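Alkaline phosphatase (Thermus thermophilus, PDB 7KWD) probably hydrolyses phosphate monoesters as a homodimeric alkaline phosphatase that uses zinc and magnesium ions. Local coordinates at residues L28-N40 and L442-L454. Numbering follows the deposited sequence.
Sequences LQNQPSLGRRYRN and LYGQGLRFVNLGL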
loop_
_atom_site.group_PDB
_atom_site.type_symbol
_atom_site.label_atom_id
_atom_site.label_comp_id
_atom_site.label_asym_id
_atom_site.label_seq_id
_atom_site.Cartn_x
_atom_site.Cartn_y
_atom_site.Cartn_z
ATOM N N LEU A 28 -10.856 -14.284 7.098
ATOM C CA LEU A 28 -10.586 -15.044 8.312
ATOM C C LEU A 28 -10.719 -16.537 8.055
ATOM O O LEU A 28 -9.952 -17.330 8.606
ATOM C CB LEU A 28 -11.533 -14.580 9.409
ATOM C CG LEU A 28 -11.258 -15.092 10.819
ATOM C CD1 LEU A 28 -9.796 -15.107 11.248
ATOM C CD2 LEU A 28 -12.116 -14.181 11.720
ATOM N N GLN A 29 -11.647 -16.936 7.185
ATOM C CA GLN A 29 -11.836 -18.342 6.875
ATOM C C GLN A 29 -10.945 -18.809 5.728
ATOM O O GLN A 29 -11.064 -19.957 5.290
ATOM C CB GLN A 29 -13.307 -18.606 6.571
ATOM C CG GLN A 29 -14.260 -18.278 7.744
ATOM C CD GLN A 29 -13.979 -19.105 9.004
ATOM O OE1 GLN A 29 -13.990 -18.590 10.128
ATOM N NE2 GLN A 29 -13.738 -20.382 8.819
ATOM N N ASN A 30 -10.060 -17.950 5.237
ATOM C CA ASN A 30 -9.079 -18.317 4.218
ATOM C C ASN A 30 -7.827 -18.758 4.958
ATOM O O ASN A 30 -7.041 -17.924 5.411
ATOM C CB ASN A 30 -8.776 -17.159 3.277
ATOM C CG ASN A 30 -7.705 -17.518 2.264
ATOM O OD1 ASN A 30 -7.607 -18.666 1.838
ATOM N ND2 ASN A 30 -6.896 -16.549 1.881
ATOM N N GLN A 31 -7.675 -20.069 5.140
ATOM C CA GLN A 31 -6.666 -20.664 6.015
ATOM C C GLN A 31 -5.868 -21.691 5.230
ATOM O O GLN A 31 -5.896 -22.897 5.526
ATOM C CB GLN A 31 -7.327 -21.288 7.251
ATOM C CG GLN A 31 -7.978 -20.222 8.110
ATOM C CD GLN A 31 -8.505 -20.713 9.445
ATOM O OE1 GLN A 31 -8.202 -21.813 9.913
ATOM N NE2 GLN A 31 -9.304 -19.866 10.080
ATOM N N PRO A 32 -5.121 -21.244 4.244
ATOM C CA PRO A 32 -4.414 -22.187 3.382
ATOM C C PRO A 32 -3.336 -22.935 4.135
ATOM O O PRO A 32 -2.661 -22.389 5.006
ATOM C CB PRO A 32 -3.812 -21.290 2.286
ATOM C CG PRO A 32 -3.694 -19.960 2.944
ATOM C CD PRO A 32 -4.919 -19.847 3.811
ATOM N N SER A 33 -3.161 -24.185 3.749
ATOM C CA SER A 33 -2.215 -25.102 4.350
ATOM C C SER A 33 -0.888 -25.035 3.633
ATOM O O SER A 33 -0.829 -24.787 2.423
ATOM C CB SER A 33 -2.744 -26.547 4.262
ATOM O OG SER A 33 -3.817 -26.742 5.177
ATOM N N LEU A 34 0.184 -25.262 4.400
ATOM C CA LEU A 34 1.499 -25.461 3.803
ATOM C C LEU A 34 1.573 -26.776 3.044
ATOM O O LEU A 34 2.167 -26.842 1.961
ATOM C CB LEU A 34 2.562 -25.454 4.886
ATOM C CG LEU A 34 2.895 -24.138 5.597
ATOM C CD1 LEU A 34 3.903 -24.438 6.723
ATOM C CD2 LEU A 34 3.444 -23.101 4.596
ATOM N N GLY A 35 1.016 -27.835 3.608
ATOM C CA GLY A 35 1.194 -29.159 3.036
ATOM C C GLY A 35 2.589 -29.730 3.157
ATOM O O GLY A 35 2.894 -30.689 2.471
ATOM N N ARG A 36 3.439 -29.152 4.007
ATOM C CA ARG A 36 4.807 -29.601 4.226
ATOM C C ARG A 36 5.096 -29.494 5.714
ATOM O O ARG A 36 4.472 -28.719 6.433
ATOM C CB ARG A 36 5.866 -28.758 3.492
ATOM C CG ARG A 36 5.768 -28.768 1.997
ATOM C CD ARG A 36 6.157 -30.119 1.384
ATOM N NE ARG A 36 5.886 -30.133 -0.056
ATOM C CZ ARG A 36 6.109 -31.167 -0.867
ATOM N NH1 ARG A 36 6.609 -32.297 -0.383
ATOM N NH2 ARG A 36 5.828 -31.069 -2.164
ATOM N N ARG A 37 6.065 -30.278 6.165
ATOM C CA ARG A 37 6.532 -30.239 7.544
ATOM C C ARG A 37 8.015 -29.901 7.555
ATOM O O ARG A 37 8.719 -30.113 6.570
ATOM C CB ARG A 37 6.276 -31.538 8.242
ATOM C CG ARG A 37 4.807 -31.798 8.479
ATOM C CD ARG A 37 4.548 -33.287 8.377
ATOM N NE ARG A 37 3.152 -33.687 8.167
ATOM C CZ ARG A 37 2.431 -34.380 9.049
ATOM N NH1 ARG A 37 2.949 -34.708 10.228
ATOM N NH2 ARG A 37 1.191 -34.728 8.762
ATOM N N TYR A 38 8.460 -29.323 8.672
ATOM C CA TYR A 38 9.791 -28.779 8.799
ATOM C C TYR A 38 10.271 -29.045 10.210
ATOM O O TYR A 38 9.470 -29.276 11.116
ATOM C CB TYR A 38 9.807 -27.267 8.503
ATOM C CG TYR A 38 9.358 -26.930 7.111
ATOM C CD1 TYR A 38 10.255 -26.887 6.060
ATOM C CD2 TYR A 38 8.028 -26.643 6.856
ATOM C CE1 TYR A 38 9.825 -26.556 4.773
ATOM C CE2 TYR A 38 7.585 -26.335 5.591
ATOM C CZ TYR A 38 8.477 -26.291 4.552
ATOM O OH TYR A 38 8.025 -25.978 3.299
ATOM N N ARG A 39 11.598 -29.017 10.375
ATOM C CA ARG A 39 12.222 -29.088 11.686
ATOM C C ARG A 39 12.592 -27.720 12.240
ATOM O O ARG A 39 12.614 -27.545 13.460
ATOM C CB ARG A 39 13.498 -29.955 11.660
ATOM C CG ARG A 39 13.825 -30.565 13.063
ATOM C CD ARG A 39 15.152 -31.368 13.130
ATOM N NE ARG A 39 16.195 -30.642 12.434
ATOM C CZ ARG A 39 17.393 -30.343 12.925
ATOM N NH1 ARG A 39 17.747 -30.742 14.142
ATOM N NH2 ARG A 39 18.238 -29.635 12.162
ATOM N N ASN A 40 12.902 -26.759 11.372
ATOM C CA ASN A 40 13.360 -25.439 11.788
ATOM C C ASN A 40 12.474 -24.373 11.150
ATOM O O ASN A 40 11.947 -24.552 10.055
ATOM C CB ASN A 40 14.814 -25.186 11.395
ATOM C CG ASN A 40 15.747 -26.268 11.881
ATOM O OD1 ASN A 40 15.709 -26.673 13.045
ATOM N ND2 ASN A 40 16.592 -26.749 10.991
ATOM N N LEU A 442 6.538 -16.863 1.819
ATOM C CA LEU A 442 7.043 -18.156 2.261
ATOM C C LEU A 442 8.218 -18.595 1.405
ATOM O O LEU A 442 8.134 -18.610 0.170
ATOM C CB LEU A 442 5.969 -19.232 2.186
ATOM C CG LEU A 442 4.679 -18.921 2.949
ATOM C CD1 LEU A 442 3.641 -20.037 2.702
ATOM C CD2 LEU A 442 4.980 -18.793 4.396
ATOM N N TYR A 443 9.308 -18.968 2.049
ATOM C CA TYR A 443 10.517 -19.359 1.325
ATOM C C TYR A 443 10.914 -20.725 1.857
ATOM O O TYR A 443 11.426 -20.850 2.981
ATOM C CB TYR A 443 11.641 -18.341 1.484
ATOM C CG TYR A 443 12.844 -18.683 0.633
ATOM C CD1 TYR A 443 13.828 -19.550 1.091
ATOM C CD2 TYR A 443 12.976 -18.176 -0.645
ATOM C CE1 TYR A 443 14.914 -19.892 0.299
ATOM C CE2 TYR A 443 14.067 -18.501 -1.426
ATOM C CZ TYR A 443 15.036 -19.351 -0.946
ATOM O OH TYR A 443 16.114 -19.657 -1.754
ATOM N N GLY A 444 10.670 -21.735 1.063
ATOM C CA GLY A 444 10.926 -23.091 1.501
ATOM C C GLY A 444 10.782 -24.059 0.352
ATOM O O GLY A 444 10.350 -23.702 -0.753
ATOM N N GLN A 445 11.160 -25.303 0.654
ATOM C CA GLN A 445 11.143 -26.368 -0.331
ATOM C C GLN A 445 9.739 -26.926 -0.431
ATOM O O GLN A 445 9.098 -27.207 0.590
ATOM C CB GLN A 445 12.128 -27.469 0.074
ATOM C CG GLN A 445 12.093 -28.707 -0.811
ATOM C CD GLN A 445 13.242 -29.666 -0.505
ATOM O OE1 GLN A 445 13.063 -30.664 0.204
ATOM N NE2 GLN A 445 14.432 -29.358 -1.036
ATOM N N GLY A 446 9.254 -27.071 -1.657
ATOM C CA GLY A 446 8.034 -27.818 -1.897
ATOM C C GLY A 446 6.742 -27.065 -1.709
ATOM O O GLY A 446 5.706 -27.683 -1.473
ATOM N N LEU A 447 6.768 -25.744 -1.830
ATOM C CA LEU A 447 5.613 -24.912 -1.558
ATOM C C LEU A 447 4.972 -24.401 -2.824
ATOM O O LEU A 447 4.096 -23.539 -2.759
ATOM C CB LEU A 447 6.021 -23.738 -0.679
ATOM C CG LEU A 447 6.495 -24.149 0.708
ATOM C CD1 LEU A 447 6.929 -22.945 1.477
ATOM C CD2 LEU A 447 5.385 -24.893 1.461
ATOM N N ARG A 448 5.371 -24.933 -3.975
ATOM C CA ARG A 448 4.960 -24.329 -5.245
ATOM C C ARG A 448 3.439 -24.228 -5.398
ATOM O O ARG A 448 2.944 -23.325 -6.086
ATOM C CB ARG A 448 5.553 -25.131 -6.411
ATOM C CG ARG A 448 5.006 -26.547 -6.501
ATOM C CD ARG A 448 5.620 -27.368 -7.662
ATOM N NE ARG A 448 5.846 -26.617 -8.901
ATOM C CZ ARG A 448 5.855 -27.159 -10.124
ATOM N NH1 ARG A 448 5.641 -28.465 -10.289
ATOM N NH2 ARG A 448 6.084 -26.396 -11.187
ATOM N N PHE A 449 2.678 -25.124 -4.776
ATOM C CA PHE A 449 1.235 -25.117 -4.964
ATOM C C PHE A 449 0.481 -24.392 -3.852
ATOM O O PHE A 449 -0.756 -24.425 -3.829
ATOM C CB PHE A 449 0.733 -26.551 -5.121
ATOM C CG PHE A 449 1.261 -27.229 -6.363
ATOM C CD1 PHE A 449 1.568 -26.475 -7.510
ATOM C CD2 PHE A 449 1.466 -28.602 -6.389
ATOM C CE1 PHE A 449 2.066 -27.080 -8.659
ATOM C CE2 PHE A 449 1.962 -29.224 -7.537
ATOM C CZ PHE A 449 2.264 -28.460 -8.672
ATOM N N VAL A 450 1.186 -23.692 -2.971
ATOM C CA VAL A 450 0.535 -22.925 -1.915
ATOM C C VAL A 450 0.036 -21.591 -2.468
ATOM O O VAL A 450 0.824 -20.776 -2.950
ATOM C CB VAL A 450 1.497 -22.708 -0.734
ATOM C CG1 VAL A 450 0.814 -21.832 0.323
ATOM C CG2 VAL A 450 1.937 -24.030 -0.183
ATOM N N ASN A 451 -1.278 -21.359 -2.378
ATOM C CA ASN A 451 -1.907 -20.128 -2.841
ATOM C C ASN A 451 -2.436 -19.388 -1.632
ATOM O O ASN A 451 -3.468 -19.788 -1.077
ATOM C CB ASN A 451 -3.070 -20.406 -3.791
ATOM C CG ASN A 451 -2.635 -20.515 -5.220
ATOM O OD1 ASN A 451 -1.744 -21.316 -5.542
ATOM N ND2 ASN A 451 -3.282 -19.749 -6.105
ATOM N N LEU A 452 -1.750 -18.307 -1.219
ATOM C CA LEU A 452 -2.112 -17.642 0.035
ATOM C C LEU A 452 -3.335 -16.745 -0.132
ATOM O O LEU A 452 -4.302 -16.841 0.632
ATOM C CB LEU A 452 -0.957 -16.804 0.552
ATOM C CG LEU A 452 0.209 -17.661 1.023
ATOM C CD1 LEU A 452 1.425 -16.874 1.296
ATOM C CD2 LEU A 452 -0.185 -18.436 2.262
ATOM N N GLY A 453 -3.286 -15.860 -1.112
ATOM C CA GLY A 453 -4.273 -14.819 -1.159
ATOM C C GLY A 453 -4.210 -13.927 0.064
ATOM O O GLY A 453 -3.141 -13.694 0.659
ATOM N N LEU A 454 -5.382 -13.392 0.424
ATOM C CA LEU A 454 -5.537 -12.459 1.537
ATOM C C LEU A 454 -5.977 -13.272 2.733
ATOM O O LEU A 454 -7.072 -13.835 2.715
ATOM C CB LEU A 454 -6.553 -11.366 1.244
ATOM C CG LEU A 454 -6.916 -10.503 2.457
ATOM C CD1 LEU A 454 -5.731 -9.659 2.926
ATOM C CD2 LEU A 454 -8.074 -9.604 2.156
HETATM O O HOH W 1 -6.006 -19.487 -0.180
#
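Asn30 ND2 spends both its N-H groups on backbone carbonyls two residues apart: Leu452 O at 2.9 Å, almost in line with that C=O, and Leu454 O at 2.8 Å, nearly straight (171°) but above the carbonyl plane. With chi1 at 177°, Asn30 sets CG opposite its backbone N and carries the amide to these acceptors, while a water hydrogen-bonds to both Asn30 OD1 and Asn451 O. A leucine here would probably leave both carbonyls without this donor and break the water link to Asn451. Pro32 CG lies 3.9 Å from Leu452 CD2. The irregular segment 28-40 runs opposite in direction to the loop joining strands 438-443 and 454-456, as the CA pairs Asn30-Leu454 and Arg36-Gly446 attest, and enters strand 40-46 of the alkaline phosphatase fold; Asn451 ND2 bonds Val450 O of the second subunit at the dimer interface. Leu447 to Val450 form a type I beta turn closed by Val450 N to Leu447 O (2.9 Å); Val450 CG2 lies 3.5 Å from Leu34 O. Leu34 CD2 reaches Leu442 CD1 at 3.6 Å. Arg36, bent at chi2, donates a hydrogen bond from NE to Gly446 O (2.8 Å), and Tyr38 OH donates to Gln445 O (3.2 Å) beside Leu447 CD2.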